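Local coordinates for protein carboxylic ester hydrolase (Aspergillus niger, PDB 7K4O) that catalyses hydrolysis of ester bonds in tannins, probably releasing gallic acid, as a serine esterase of the tannase family, at residues 89-94 with 181-186; 208-213 with 413-418; 408-413 with 487-492. All blocks are in the same frame, centred on the assembly; numbering follows the deposited sequence.

Contact 1. Residues 89-94 with 181-186; sequences RWLSTG and YYQGCS. With GDE (3,4,5-trihydroxybenzoic acid), chain J.
Y181 O receives two groups from the neighbouring strand. The amide S92 N donates to Y181 O over 2.9 Å with 162° at the hydrogen, and L91 CA adds a CA-H...O contact at 3.4 Å from the same Y181 O. Before this pair, Y181 N donates to W90 O at 2.8 Å; after it, Q183 N reaches S92 O at 3.2 Å. These alternating bonds pair L91 with Y181 and S92 with Y182 in parallel register, and the strand axes diverge by 31°. Near G94 a water takes up the widening gap, accepting from G94 N and lying 2.7 Å from Q183 O.

On the face of L91 and Y181, L91 CD1 rests 3.8 Å from Y181 CB and also touches the backbone of Q183. On the face of S92, with CG anti to the backbone N (chi1 179°), the Y182 ring brings its edge to S92 CB, in plane, and its hydroxyl toward G94; Y182 OH, bonded to G188 O, comes within 3.3 Å of G94 CA. W90 NE1 bonds to S92 OG at 2.9 Å, tying the indole to its own strand.

The strand ends at C185; the next residue, S186, has positive phi just before helix 187-196, consistent with the nucleophile elbow of an alpha/beta hydrolase; its very short approach to the bound trihydroxybenzoic acid is doubtful as a non-bonded contact. Strand 115-120 flanks 89-93, strand 205-209 flanks 179-185, helix 144-169 covers W90, and helix 481-491 covers Y181, with E490 binding both R89 and Y181 OH.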
ATOM      1  N   ARG A  89      22.545  -7.381   5.163  1.00 18.69           N
ATOM      2  CA  ARG A  89      21.275  -6.730   4.826  1.00 18.42           C
ATOM      3  C   ARG A  89      20.359  -6.762   6.041  1.00 19.11           C
ATOM      4  O   ARG A  89      20.340  -7.750   6.786  1.00 19.46           O
ATOM      5  CB  ARG A  89      20.624  -7.380   3.603  1.00 21.14           C
ATOM      6  CG  ARG A  89      21.460  -7.238   2.331  1.00 22.03           C
ATOM      7  CD  ARG A  89      20.846  -8.001   1.138  1.00 21.60           C
ATOM      8  NE  ARG A  89      21.744  -7.886  -0.010  1.00 22.28           N
ATOM      9  CZ  ARG A  89      22.169  -8.893  -0.757  1.00 24.39           C
ATOM     10  NH1 ARG A  89      21.715 -10.115  -0.553  1.00 23.68           N
ATOM     11  NH2 ARG A  89      23.100  -8.659  -1.687  1.00 23.85           N
ATOM     12  N   TRP A  90      19.534  -5.720   6.113  1.00 19.50           N
ATOM     13  CA  TRP A  90      18.404  -5.597   7.062  1.00 19.60           C
ATOM     14  C   TRP A  90      17.147  -5.365   6.211  1.00 18.85           C
ATOM     15  O   TRP A  90      17.204  -4.524   5.301  1.00 18.85           O
ATOM     16  CB  TRP A  90      18.641  -4.436   8.046  1.00 19.20           C
ATOM     17  CG  TRP A  90      17.398  -4.073   8.795  1.00 16.32           C
ATOM     18  CD1 TRP A  90      16.517  -3.078   8.485  1.00 19.79           C
ATOM     19  CD2 TRP A  90      16.838  -4.754   9.931  1.00 17.62           C
ATOM     20  NE1 TRP A  90      15.452  -3.078   9.383  1.00 19.37           N
ATOM     21  CE2 TRP A  90      15.616  -4.114  10.253  1.00 19.67           C
ATOM     22  CE3 TRP A  90      17.226  -5.856  10.694  1.00 18.92           C
ATOM     23  CZ2 TRP A  90      14.809  -4.517  11.310  1.00 20.75           C
ATOM     24  CZ3 TRP A  90      16.409  -6.292  11.724  1.00 21.25           C
ATOM     25  CH2 TRP A  90      15.196  -5.646  12.019  1.00 22.10           C
ATOM     26  N   LEU A  91      16.049  -6.002   6.552  1.00 18.75           N
ATOM     27  CA  LEU A  91      14.745  -5.707   5.953  1.00 18.85           C
ATOM     28  C   LEU A  91      13.726  -5.416   7.069  1.00 19.29           C
ATOM     29  O   LEU A  91      13.393  -6.337   7.861  1.00 20.68           O
ATOM     30  CB  LEU A  91      14.239  -6.871   5.101  1.00 18.76           C
ATOM     31  CG  LEU A  91      12.891  -6.592   4.454  1.00 18.33           C
ATOM     32  CD1 LEU A  91      13.001  -5.507   3.437  1.00 20.40           C
ATOM     33  CD2 LEU A  91      12.283  -7.862   3.820  1.00 20.73           C
ATOM     34  N   SER A  92      13.207  -4.194   7.065  1.00 19.98           N
ATOM     35  CA  SER A  92      11.979  -3.855   7.827  1.00 20.11           C
ATOM     36  C   SER A  92      10.759  -4.282   7.007  1.00 18.21           C
ATOM     37  O   SER A  92      10.727  -4.085   5.822  1.00 18.87           O
ATOM     38  CB  SER A  92      11.924  -2.342   8.134  1.00 19.38           C
ATOM     39  OG  SER A  92      12.811  -1.978   9.165  1.00 20.85           O
ATOM     40  N   THR A  93       9.709  -4.756   7.683  1.00 18.97           N
ATOM     41  CA  THR A  93       8.432  -5.164   7.089  1.00 19.51           C
ATOM     42  C   THR A  93       7.320  -4.533   7.929  1.00 19.20           C
ATOM     43  O   THR A  93       7.557  -4.178   9.087  1.00 20.76           O
ATOM     44  CB  THR A  93       8.256  -6.690   7.031  1.00 20.89           C
ATOM     45  OG1 THR A  93       8.114  -7.173   8.370  1.00 20.72           O
ATOM     46  CG2 THR A  93       9.436  -7.361   6.346  1.00 21.20           C
ATOM     47  N   GLY A  94       6.175  -4.422   7.295  1.00 20.09           N
ATOM     48  CA  GLY A  94       5.037  -3.676   7.840  1.00 19.59           C
ATOM     49  C   GLY A  94       3.704  -4.371   7.676  1.00 20.70           C
ATOM     50  O   GLY A  94       3.639  -5.609   7.453  1.00 22.25           O
ATOM     51  N   TYR A 181      16.762  -2.021   4.096  1.00 18.78           N
ATOM     52  CA  TYR A 181      15.630  -1.962   3.155  1.00 18.84           C
ATOM     53  C   TYR A 181      14.313  -2.004   3.923  1.00 18.67           C
ATOM     54  O   TYR A 181      14.259  -2.435   5.070  1.00 19.05           O
ATOM     55  CB  TYR A 181      15.722  -3.142   2.195  1.00 19.52           C
ATOM     56  CG  TYR A 181      17.004  -3.205   1.397  1.00 19.65           C
ATOM     57  CD1 TYR A 181      17.157  -2.398   0.299  1.00 21.72           C
ATOM     58  CD2 TYR A 181      18.058  -4.037   1.753  1.00 21.63           C
ATOM     59  CE1 TYR A 181      18.316  -2.412  -0.460  1.00 22.43           C
ATOM     60  CE2 TYR A 181      19.220  -4.060   0.999  1.00 19.20           C
ATOM     61  CZ  TYR A 181      19.326  -3.284  -0.129  1.00 21.67           C
ATOM     62  OH  TYR A 181      20.461  -3.336  -0.889  1.00 22.28           O
ATOM     63  N   TYR A 182      13.268  -1.591   3.232  1.00 18.16           N
ATOM     64  CA  TYR A 182      11.869  -1.752   3.651  1.00 18.67           C
ATOM     65  C   TYR A 182      11.104  -2.389   2.494  1.00 17.93           C
ATOM     66  O   TYR A 182      11.342  -2.076   1.329  1.00 19.20           O
ATOM     67  CB  TYR A 182      11.199  -0.414   4.004  1.00 18.51           C
ATOM     68  CG  TYR A 182       9.760  -0.600   4.416  1.00 18.54           C
ATOM     69  CD1 TYR A 182       9.485  -1.059   5.680  1.00 19.47           C
ATOM     70  CD2 TYR A 182       8.702  -0.422   3.534  1.00 20.64           C
ATOM     71  CE1 TYR A 182       8.184  -1.296   6.096  1.00 19.88           C
ATOM     72  CE2 TYR A 182       7.394  -0.635   3.943  1.00 20.13           C
ATOM     73  CZ  TYR A 182       7.141  -1.071   5.223  1.00 20.37           C
ATOM     74  OH  TYR A 182       5.859  -1.352   5.662  1.00 21.94           O
ATOM     75  N   GLN A 183      10.140  -3.221   2.845  1.00 19.45           N
ATOM     76  CA  GLN A 183       9.200  -3.799   1.837  1.00 20.02           C
ATOM     77  C   GLN A 183       7.797  -3.902   2.442  1.00 18.21           C
ATOM     78  O   GLN A 183       7.617  -4.599   3.448  1.00 20.83           O
ATOM     79  CB  GLN A 183       9.696  -5.138   1.279  1.00 21.34           C
ATOM     80  CG  GLN A 183       8.800  -5.704   0.179  1.00 20.07           C
ATOM     81  CD  GLN A 183       9.362  -6.989  -0.410  1.00 20.73           C
ATOM     82  OE1 GLN A 183      10.016  -7.751   0.295  1.00 21.58           O
ATOM     83  NE2 GLN A 183       9.136  -7.176  -1.724  1.00 22.93           N
ATOM     84  N   GLY A 184       6.838  -3.228   1.825  1.00 19.22           N
ATOM     85  CA  GLY A 184       5.462  -3.320   2.314  1.00 20.21           C
ATOM     86  C   GLY A 184       4.465  -2.778   1.318  1.00 22.16           C
ATOM     87  O   GLY A 184       4.860  -2.116   0.338  1.00 24.43           O
ATOM     88  N   CYS A 185       3.170  -3.037   1.554  1.00 22.65           N
ATOM     89  CA  CYS A 185       2.101  -2.644   0.601  1.00 23.07           C
ATOM     90  C   CYS A 185       0.882  -2.173   1.435  1.00 22.81           C
ATOM     91  O   CYS A 185       0.627  -2.691   2.516  1.00 22.56           O
ATOM     92  CB  CYS A 185       1.737  -3.826  -0.323  1.00 30.30           C
ATOM     93  SG  CYS A 185       0.977  -3.371  -1.922  0.81 35.66           S
ATOM     94  N   SER A 186       0.167  -1.215   0.886  1.00 24.72           N
ATOM     95  CA  SER A 186      -1.120  -0.698   1.419  0.51 22.87           C
ATOM     96  C   SER A 186      -0.864   0.075   2.724  1.00 23.71           C
ATOM     97  O   SER A 186      -0.127   1.060   2.647  1.00 21.98           O
ATOM     98  CB  SER A 186      -2.126  -1.797   1.548  0.51 24.92           C
ATOM     99  OG  SER A 186      -3.425  -1.241   1.603  0.51 24.68           O
TER
HETATM  100  OAA GDE J 603      -3.781  -2.049   4.208  0.99 26.88           O
HETATM  101  OAB GDE J 603      -5.249  -2.941   2.813  0.99 31.84           O
HETATM  102  OAC GDE J 603      -6.031   2.394   5.495  0.96 23.14           O
HETATM  103  OAD GDE J 603      -8.040   1.091   1.361  0.99 23.99           O
HETATM  104  OAE GDE J 603      -7.786   2.862   3.348  0.90 22.20           O
HETATM  105  CAF GDE J 603      -5.424   0.222   4.505  0.99 25.42           C
HETATM  106  CAG GDE J 603      -6.449  -0.447   2.393  0.95 24.79           C
HETATM  107  CAH GDE J 603      -4.835  -1.976   3.506  1.00 30.77           C
HETATM  108  CAI GDE J 603      -6.153   1.421   4.477  1.00 24.04           C
HETATM  109  CAJ GDE J 603      -7.215   0.748   2.383  0.99 25.67           C
HETATM  110  CAK GDE J 603      -5.638  -0.695   3.489  0.95 25.39           C
HETATM  111  CAL GDE J 603      -7.039   1.657   3.391  0.94 24.98           C
HETATM  112  O   HOH W   1       5.489  -5.695   4.768  1.00 20.44           O

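Contact 2. Residues 208-213 with 413-418; sequences IGAPAF and HFHGDA. With GDE (3,4,5-trihydroxybenzoic acid), chain J.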
ATOM      1  N   ILE A 208       7.661   0.047  -1.942  1.00 20.50           N
ATOM      2  CA  ILE A 208       6.336   0.546  -1.477  1.00 20.51           C
ATOM      3  C   ILE A 208       5.261   0.249  -2.510  1.00 19.73           C
ATOM      4  O   ILE A 208       5.355   0.781  -3.614  1.00 21.62           O
ATOM      5  CB  ILE A 208       6.404   2.031  -1.135  1.00 21.43           C
ATOM      6  CG1 ILE A 208       7.323   2.230   0.065  1.00 22.82           C
ATOM      7  CG2 ILE A 208       4.985   2.549  -0.864  1.00 22.35           C
ATOM      8  CD1 ILE A 208       7.756   3.637   0.289  1.00 22.36           C
ATOM      9  N   GLY A 209       4.322  -0.589  -2.117  1.00 21.23           N
ATOM     10  CA  GLY A 209       3.117  -0.826  -2.919  1.00 21.45           C
ATOM     11  C   GLY A 209       1.918  -0.002  -2.460  1.00 22.80           C
ATOM     12  O   GLY A 209       1.686   0.065  -1.223  1.00 23.24           O
ATOM     13  N   ALA A 210       1.132   0.520  -3.419  1.00 21.07           N
ATOM     14  CA  ALA A 210      -0.225   1.135  -3.241  1.00 23.57           C
ATOM     15  C   ALA A 210      -0.421   1.657  -1.821  1.00 21.02           C
ATOM     16  O   ALA A 210      -1.189   1.105  -1.037  1.00 22.94           O
ATOM     17  CB  ALA A 210      -1.284   0.108  -3.568  1.00 24.34           C
ATOM     18  N   PRO A 211       0.289   2.723  -1.445  1.00 22.76           N
ATOM     19  CA  PRO A 211       0.290   3.148  -0.056  1.00 21.30           C
ATOM     20  C   PRO A 211      -1.025   3.813   0.375  1.00 20.42           C
ATOM     21  O   PRO A 211      -1.534   4.682  -0.372  1.00 21.16           O
ATOM     22  CB  PRO A 211       1.480   4.102   0.005  1.00 21.26           C
ATOM     23  CG  PRO A 211       1.622   4.647  -1.395  1.00 23.40           C
ATOM     24  CD  PRO A 211       1.234   3.486  -2.271  1.00 22.75           C
ATOM     25  N   ALA A 212      -1.448   3.493   1.593  1.00 21.42           N
ATOM     26  CA  ALA A 212      -2.602   4.149   2.245  1.00 21.44           C
ATOM     27  C   ALA A 212      -2.208   5.500   2.857  1.00 21.21           C
ATOM     28  O   ALA A 212      -2.598   5.779   4.016  1.00 22.39           O
ATOM     29  CB  ALA A 212      -3.202   3.226   3.224  1.00 23.36           C
ATOM     30  N   PHE A 213      -1.455   6.307   2.105  1.00 20.58           N
ATOM     31  CA  PHE A 213      -1.108   7.675   2.555  1.00 21.16           C
ATOM     32  C   PHE A 213      -2.241   8.645   2.132  1.00 20.52           C
ATOM     33  O   PHE A 213      -3.323   8.226   1.678  1.00 21.07           O
ATOM     34  CB  PHE A 213       0.292   8.040   2.104  1.00 21.85           C
ATOM     35  CG  PHE A 213       0.566   8.061   0.627  1.00 20.42           C
ATOM     36  CD1 PHE A 213      -0.430   8.014  -0.317  1.00 20.71           C
ATOM     37  CD2 PHE A 213       1.897   8.158   0.203  1.00 23.36           C
ATOM     38  CE1 PHE A 213      -0.112   8.117  -1.668  1.00 23.75           C
ATOM     39  CE2 PHE A 213       2.211   8.208  -1.145  1.00 23.34           C
ATOM     40  CZ  PHE A 213       1.203   8.260  -2.065  1.00 21.97           C
ATOM     41  N   HIS A 413       8.256   2.379  -6.101  1.00 21.46           N
ATOM     42  CA  HIS A 413       6.837   2.548  -5.735  1.00 21.12           C
ATOM     43  C   HIS A 413       5.996   1.923  -6.853  1.00 19.61           C
ATOM     44  O   HIS A 413       6.207   2.268  -8.026  1.00 21.94           O
ATOM     45  CB  HIS A 413       6.613   4.039  -5.564  1.00 21.89           C
ATOM     46  CG  HIS A 413       5.252   4.507  -5.183  1.00 22.11           C
ATOM     47  ND1 HIS A 413       5.013   5.843  -4.989  1.00 22.53           N
ATOM     48  CD2 HIS A 413       4.076   3.869  -5.008  1.00 22.11           C
ATOM     49  CE1 HIS A 413       3.721   6.006  -4.688  1.00 21.87           C
ATOM     50  NE2 HIS A 413       3.119   4.832  -4.690  1.00 21.66           N
ATOM     51  N   PHE A 414       5.053   1.086  -6.494  1.00 20.87           N
ATOM     52  CA  PHE A 414       4.171   0.457  -7.514  1.00 22.06           C
ATOM     53  C   PHE A 414       2.725   0.507  -7.060  1.00 22.28           C
ATOM     54  O   PHE A 414       2.422   0.620  -5.872  1.00 22.49           O
ATOM     55  CB  PHE A 414       4.611  -0.972  -7.839  1.00 23.85           C
ATOM     56  CG  PHE A 414       4.495  -1.941  -6.708  1.00 23.51           C
ATOM     57  CD1 PHE A 414       5.502  -2.022  -5.749  1.00 22.31           C
ATOM     58  CD2 PHE A 414       3.402  -2.789  -6.612  1.00 23.46           C
ATOM     59  CE1 PHE A 414       5.352  -2.869  -4.669  1.00 23.29           C
ATOM     60  CE2 PHE A 414       3.275  -3.645  -5.545  1.00 24.40           C
ATOM     61  CZ  PHE A 414       4.271  -3.705  -4.593  1.00 23.11           C
ATOM     62  N   HIS A 415       1.811   0.388  -8.025  1.00 23.39           N
ATOM     63  CA  HIS A 415       0.368   0.475  -7.750  1.00 23.10           C
ATOM     64  C   HIS A 415      -0.421  -0.264  -8.842  1.00 23.29           C
ATOM     65  O   HIS A 415      -0.170   0.015 -10.027  1.00 23.64           O
ATOM     66  CB  HIS A 415      -0.021   1.953  -7.627  1.00 23.90           C
ATOM     67  CG  HIS A 415      -1.270   2.184  -6.865  1.00 22.76           C
ATOM     68  ND1 HIS A 415      -1.373   3.228  -5.949  1.00 24.07           N
ATOM     69  CD2 HIS A 415      -2.485   1.555  -6.879  1.00 25.31           C
ATOM     70  CE1 HIS A 415      -2.585   3.207  -5.422  1.00 24.08           C
ATOM     71  NE2 HIS A 415      -3.296   2.192  -5.954  1.00 23.38           N
ATOM     72  N   GLY A 416      -1.356  -1.114  -8.476  1.00 24.75           N
ATOM     73  CA  GLY A 416      -2.203  -1.789  -9.471  1.00 26.44           C
ATOM     74  C   GLY A 416      -3.099  -0.831 -10.229  1.00 26.67           C
ATOM     75  O   GLY A 416      -3.720   0.042  -9.617  1.00 25.25           O
ATOM     76  N   ASP A 417      -3.228  -1.006 -11.546  1.00 26.77           N
ATOM     77  CA  ASP A 417      -4.092  -0.159 -12.406  1.00 29.05           C
ATOM     78  C   ASP A 417      -5.563  -0.390 -12.054  1.00 26.53           C
ATOM     79  O   ASP A 417      -6.341   0.546 -12.324  1.00 29.84           O
ATOM     80  CB  ASP A 417      -3.858  -0.479 -13.903  1.00 30.85           C
ATOM     81  CG  ASP A 417      -2.851   0.467 -14.510  1.00 34.26           C
ATOM     82  OD1 ASP A 417      -3.226   1.621 -14.714  1.00 37.77           O
ATOM     83  OD2 ASP A 417      -1.705   0.022 -14.803  1.00 36.58           O
ATOM     84  N   ALA A 418      -5.923  -1.543 -11.513  1.00 27.68           N
ATOM     85  CA  ALA A 418      -7.339  -1.882 -11.225  1.00 28.57           C
ATOM     86  C   ALA A 418      -7.552  -1.972  -9.705  1.00 27.92           C
ATOM     87  O   ALA A 418      -8.380  -2.777  -9.199  1.00 25.98           O
ATOM     88  CB  ALA A 418      -7.754  -3.139 -11.967  1.00 31.14           C
TER
HETATM   89  OAA GDE J 603      -3.781  -2.049   4.208  0.99 26.88           O
HETATM   90  OAB GDE J 603      -5.249  -2.941   2.813  0.99 31.84           O
HETATM   91  OAC GDE J 603      -6.031   2.394   5.495  0.96 23.14           O
HETATM   92  OAD GDE J 603      -8.040   1.091   1.361  0.99 23.99           O
HETATM   93  OAE GDE J 603      -7.786   2.862   3.348  0.90 22.20           O
HETATM   94  CAF GDE J 603      -5.424   0.222   4.505  0.99 25.42           C
HETATM   95  CAG GDE J 603      -6.449  -0.447   2.393  0.95 24.79           C
HETATM   96  CAH GDE J 603      -4.835  -1.976   3.506  1.00 30.77           C
HETATM   97  CAI GDE J 603      -6.153   1.421   4.477  1.00 24.04           C
HETATM   98  CAJ GDE J 603      -7.215   0.748   2.383  0.99 25.67           C
HETATM   99  CAK GDE J 603      -5.638  -0.695   3.489  0.95 25.39           C
HETATM  100  CAL GDE J 603      -7.039   1.657   3.391  0.94 24.98           C
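H413 reaches across to I208, P211 and F213. H413 CB lies 4.0 Å from I208 O; chi1 of -180°, with CG anti to the backbone N, then carries the ring past that oxygen, H413 CD2 coming to 3.6 Å from I208 O. At the far end, H413 NE2 lies 3.3 Å from P211 CD, the proline crossing the imidazole at about a right angle, while CE1 grazes F213 CZ.

At the backbone the strands pair in parallel. F414 N donates to I208 O at 2.9 Å, in the carbonyl plane, and A210 N donates to F414 O at 2.8 Å. Two CH-pi contacts flank these bonds: G209 CA sits over a face of the F414 ring, 3.6 Å from its centroid, and A210 CB stands over the centre of the H415 ring, 3.7 Å from that centroid.

Beyond the paired strand, A212 CB touches the bound trihydroxybenzoic acid, and A210 lies beside D419, the likely triad acid. The buried imidazoles are satisfied outside the pair: S427 OG bonds both H413 NE2 and H415 ND1, and Y455 OH bonds H413 ND1. H415 NE2 bonds the carbonyl I422 O, so this nitrogen probably carries a proton.

Contact 3. Residues 408-413 with 487-492; sequences GGKVIH and DWVENG
Bends at chi2 (-60°) and chi4 in the K410 chain go with methylenes laid over one face of W488, whose own CG is anti to the backbone N (chi1 -168°), sending the indole from the helix toward the strand. The lysine, in the conformer described, tracks obliquely across both rings. K410 CB makes a CH-pi contact at 3.9 Å from the centroid of the six-membered ring. Farther out, K410 CD is 3.7 Å from W488 CZ2, and K410 CE is 3.5 Å from W488 NE1. The ammonium overshoots: any cation-pi attraction is weak at most, and K410 NZ makes a weak hydrogen bond to G408 O at 3.3 Å.

The rim of the indole abuts the strand itself. V411 O lies in the ring plane at the edge, 3.6 Å from W488 CZ3, and I412 CG1 meets the same carbon at 3.8 Å. Beside the lysine, V489 CG2 touches K410 CG at 4.1 Å. The contact is therefore carried by van der Waals and CH-pi packing, extended by R456 and P495 against W488 and by M485 against K410.

Strand 410-413 and helix 487-491 run nearly antiparallel, at 164° between their directions. Such a helix, packed antiparallel on a strand of the sheet, is the arrangement of alpha/beta folds in general and fits the alpha/beta hydrolase fold of this family.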
ATOM      1  N   GLY A 408      21.361   9.419  -0.368  1.00 22.64           N
ATOM      2  CA  GLY A 408      21.490   8.495  -1.504  1.00 23.72           C
ATOM      3  C   GLY A 408      20.448   7.400  -1.503  1.00 23.79           C
ATOM      4  O   GLY A 408      20.586   6.448  -2.289  1.00 21.75           O
ATOM      5  N   GLY A 409      19.346   7.580  -0.761  1.00 20.53           N
ATOM      6  CA  GLY A 409      18.271   6.588  -0.749  1.00 21.61           C
ATOM      7  C   GLY A 409      17.528   6.472  -2.065  1.00 19.19           C
ATOM      8  O   GLY A 409      17.448   7.416  -2.893  1.00 19.96           O
ATOM      9  N   LYS A 410      16.959   5.295  -2.259  1.00 19.77           N
ATOM     10  CA  LYS A 410      16.195   4.902  -3.467  0.51 19.86           C
ATOM     11  C   LYS A 410      14.804   4.397  -3.081  1.00 20.26           C
ATOM     12  O   LYS A 410      14.657   3.719  -2.048  1.00 19.69           O
ATOM     13  CB  LYS A 410      16.929   3.793  -4.222  0.51 21.50           C
ATOM     14  CG  LYS A 410      18.348   4.126  -4.645  0.51 22.86           C
ATOM     15  CD  LYS A 410      18.449   5.297  -5.558  0.51 23.97           C
ATOM     16  CE  LYS A 410      19.741   5.294  -6.362  0.51 26.53           C
ATOM     17  NZ  LYS A 410      20.916   5.601  -5.512  0.51 24.90           N
ATOM     18  N   VAL A 411      13.815   4.673  -3.939  1.00 20.01           N
ATOM     19  CA  VAL A 411      12.450   4.145  -3.773  1.00 19.87           C
ATOM     20  C   VAL A 411      11.994   3.478  -5.061  1.00 20.43           C
ATOM     21  O   VAL A 411      12.111   4.105  -6.138  1.00 20.88           O
ATOM     22  CB  VAL A 411      11.462   5.254  -3.357  1.00 21.46           C
ATOM     23  CG1 VAL A 411      10.038   4.741  -3.291  1.00 21.51           C
ATOM     24  CG2 VAL A 411      11.879   5.902  -2.040  1.00 21.43           C
ATOM     25  N   ILE A 412      11.392   2.320  -4.924  1.00 21.27           N
ATOM     26  CA  ILE A 412      10.551   1.651  -5.959  1.00 20.43           C
ATOM     27  C   ILE A 412       9.122   1.671  -5.410  1.00 21.18           C
ATOM     28  O   ILE A 412       8.872   1.102  -4.347  1.00 21.45           O
ATOM     29  CB  ILE A 412      11.013   0.209  -6.266  1.00 21.88           C
ATOM     30  CG1 ILE A 412      12.376   0.205  -6.935  1.00 22.68           C
ATOM     31  CG2 ILE A 412       9.953  -0.505  -7.079  1.00 24.54           C
ATOM     32  CD1 ILE A 412      12.982  -1.161  -7.059  1.00 26.83           C
ATOM     33  N   HIS A 413       8.256   2.379  -6.101  1.00 21.46           N
ATOM     34  CA  HIS A 413       6.837   2.548  -5.735  1.00 21.12           C
ATOM     35  C   HIS A 413       5.996   1.923  -6.853  1.00 19.61           C
ATOM     36  O   HIS A 413       6.207   2.268  -8.026  1.00 21.94           O
ATOM     37  CB  HIS A 413       6.613   4.039  -5.564  1.00 21.89           C
ATOM     38  CG  HIS A 413       5.252   4.507  -5.183  1.00 22.11           C
ATOM     39  ND1 HIS A 413       5.013   5.843  -4.989  1.00 22.53           N
ATOM     40  CD2 HIS A 413       4.076   3.869  -5.008  1.00 22.11           C
ATOM     41  CE1 HIS A 413       3.721   6.006  -4.688  1.00 21.87           C
ATOM     42  NE2 HIS A 413       3.119   4.832  -4.690  1.00 21.66           N
ATOM     43  N   ASP A 487      19.892  -4.941  -6.471  1.00 22.90           N
ATOM     44  CA  ASP A 487      20.724  -4.675  -7.668  1.00 24.55           C
ATOM     45  C   ASP A 487      20.940  -3.167  -7.871  1.00 24.92           C
ATOM     46  O   ASP A 487      22.044  -2.726  -8.255  1.00 23.94           O
ATOM     47  CB  ASP A 487      20.050  -5.300  -8.863  1.00 22.91           C
ATOM     48  CG  ASP A 487      20.994  -6.058  -9.781  1.00 33.77           C
ATOM     49  OD1 ASP A 487      22.168  -6.262  -9.413  1.00 36.23           O
ATOM     50  OD2 ASP A 487      20.515  -6.405 -10.877  1.00 37.59           O
ATOM     51  N   TRP A 488      19.917  -2.361  -7.632  1.00 22.36           N
ATOM     52  CA  TRP A 488      19.996  -0.902  -7.769  1.00 21.64           C
ATOM     53  C   TRP A 488      20.950  -0.360  -6.710  1.00 22.81           C
ATOM     54  O   TRP A 488      21.932   0.348  -7.037  1.00 23.97           O
ATOM     55  CB  TRP A 488      18.608  -0.308  -7.676  1.00 23.72           C
ATOM     56  CG  TRP A 488      18.519   1.122  -8.080  1.00 23.74           C
ATOM     57  CD1 TRP A 488      19.452   1.887  -8.725  1.00 26.62           C
ATOM     58  CD2 TRP A 488      17.341   1.949  -7.954  1.00 22.85           C
ATOM     59  NE1 TRP A 488      18.940   3.123  -9.000  1.00 26.97           N
ATOM     60  CE2 TRP A 488      17.646   3.184  -8.556  1.00 25.12           C
ATOM     61  CE3 TRP A 488      16.071   1.743  -7.424  1.00 25.31           C
ATOM     62  CZ2 TRP A 488      16.712   4.223  -8.639  1.00 26.45           C
ATOM     63  CZ3 TRP A 488      15.150   2.774  -7.493  1.00 25.94           C
ATOM     64  CH2 TRP A 488      15.479   3.995  -8.082  1.00 24.93           C
ATOM     65  N   VAL A 489      20.664  -0.618  -5.452  1.00 20.87           N
ATOM     66  CA  VAL A 489      21.402  -0.011  -4.325  1.00 23.64           C
ATOM     67  C   VAL A 489      22.844  -0.543  -4.253  1.00 24.58           C
ATOM     68  O   VAL A 489      23.771   0.270  -4.080  1.00 23.29           O
ATOM     69  CB  VAL A 489      20.634  -0.278  -3.008  1.00 23.28           C
ATOM     70  CG1 VAL A 489      21.515   0.080  -1.833  1.00 23.96           C
ATOM     71  CG2 VAL A 489      19.329   0.498  -2.970  1.00 24.71           C
ATOM     72  N   GLU A 490      23.024  -1.857  -4.371  1.00 21.64           N
ATOM     73  CA  GLU A 490      24.328  -2.475  -4.101  1.00 20.35           C
ATOM     74  C   GLU A 490      25.164  -2.591  -5.375  1.00 25.00           C
ATOM     75  O   GLU A 490      26.408  -2.607  -5.237  1.00 25.93           O
ATOM     76  CB  GLU A 490      24.198  -3.829  -3.444  1.00 21.93           C
ATOM     77  CG  GLU A 490      23.385  -3.764  -2.145  1.00 22.01           C
ATOM     78  CD  GLU A 490      23.313  -5.053  -1.361  1.00 23.96           C
ATOM     79  OE1 GLU A 490      24.188  -5.942  -1.503  1.00 22.49           O
ATOM     80  OE2 GLU A 490      22.351  -5.198  -0.602  1.00 21.37           O
ATOM     81  N   ASN A 491      24.549  -2.740  -6.524  1.00 24.81           N
ATOM     82  CA  ASN A 491      25.305  -3.108  -7.755  1.00 25.12           C
ATOM     83  C   ASN A 491      25.241  -2.020  -8.835  1.00 30.44           C
ATOM     84  O   ASN A 491      25.819  -2.255  -9.916  1.00 32.83           O
ATOM     85  CB  ASN A 491      24.834  -4.442  -8.308  1.00 28.55           C
ATOM     86  CG  ASN A 491      24.896  -5.546  -7.265  1.00 29.92           C
ATOM     87  OD1 ASN A 491      25.765  -5.540  -6.411  1.00 34.62           O
ATOM     88  ND2 ASN A 491      23.984  -6.496  -7.315  1.00 30.43           N
ATOM     89  N   GLY A 492      24.547  -0.909  -8.622  1.00 26.11           N
ATOM     90  CA  GLY A 492      24.449   0.157  -9.646  1.00 26.73           C
ATOM     91  C   GLY A 492      23.473  -0.185 -10.771  1.00 29.89           C
ATOM     92  O   GLY A 492      23.474   0.547 -11.788  1.00 31.69           O
TER

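Overall arrangement
All three contacts serve one mixed sheet. Contacts 1 and 2 are buried strand pairs, contact 1 at the middle of the sheet and contact 2 nearer its 455-460 edge, joined because strands 179-185 and 205-209 are neighbours: S186 N probably bonds G209 O, and G184 O probably receives G209 N. Both end toward the trihydroxybenzoic acid pocket, and both rely on parallel backbone hydrogen bonding. Contact 3 lies farther out, about 19 Å from the chain centre to its own centre, with partly exposed K410 and V489; it trades backbone bonds for an indole packed on aliphatic chains. It shares H413 and strand 410-416 with contact 2, whereas its helix meets contact 1 through E490.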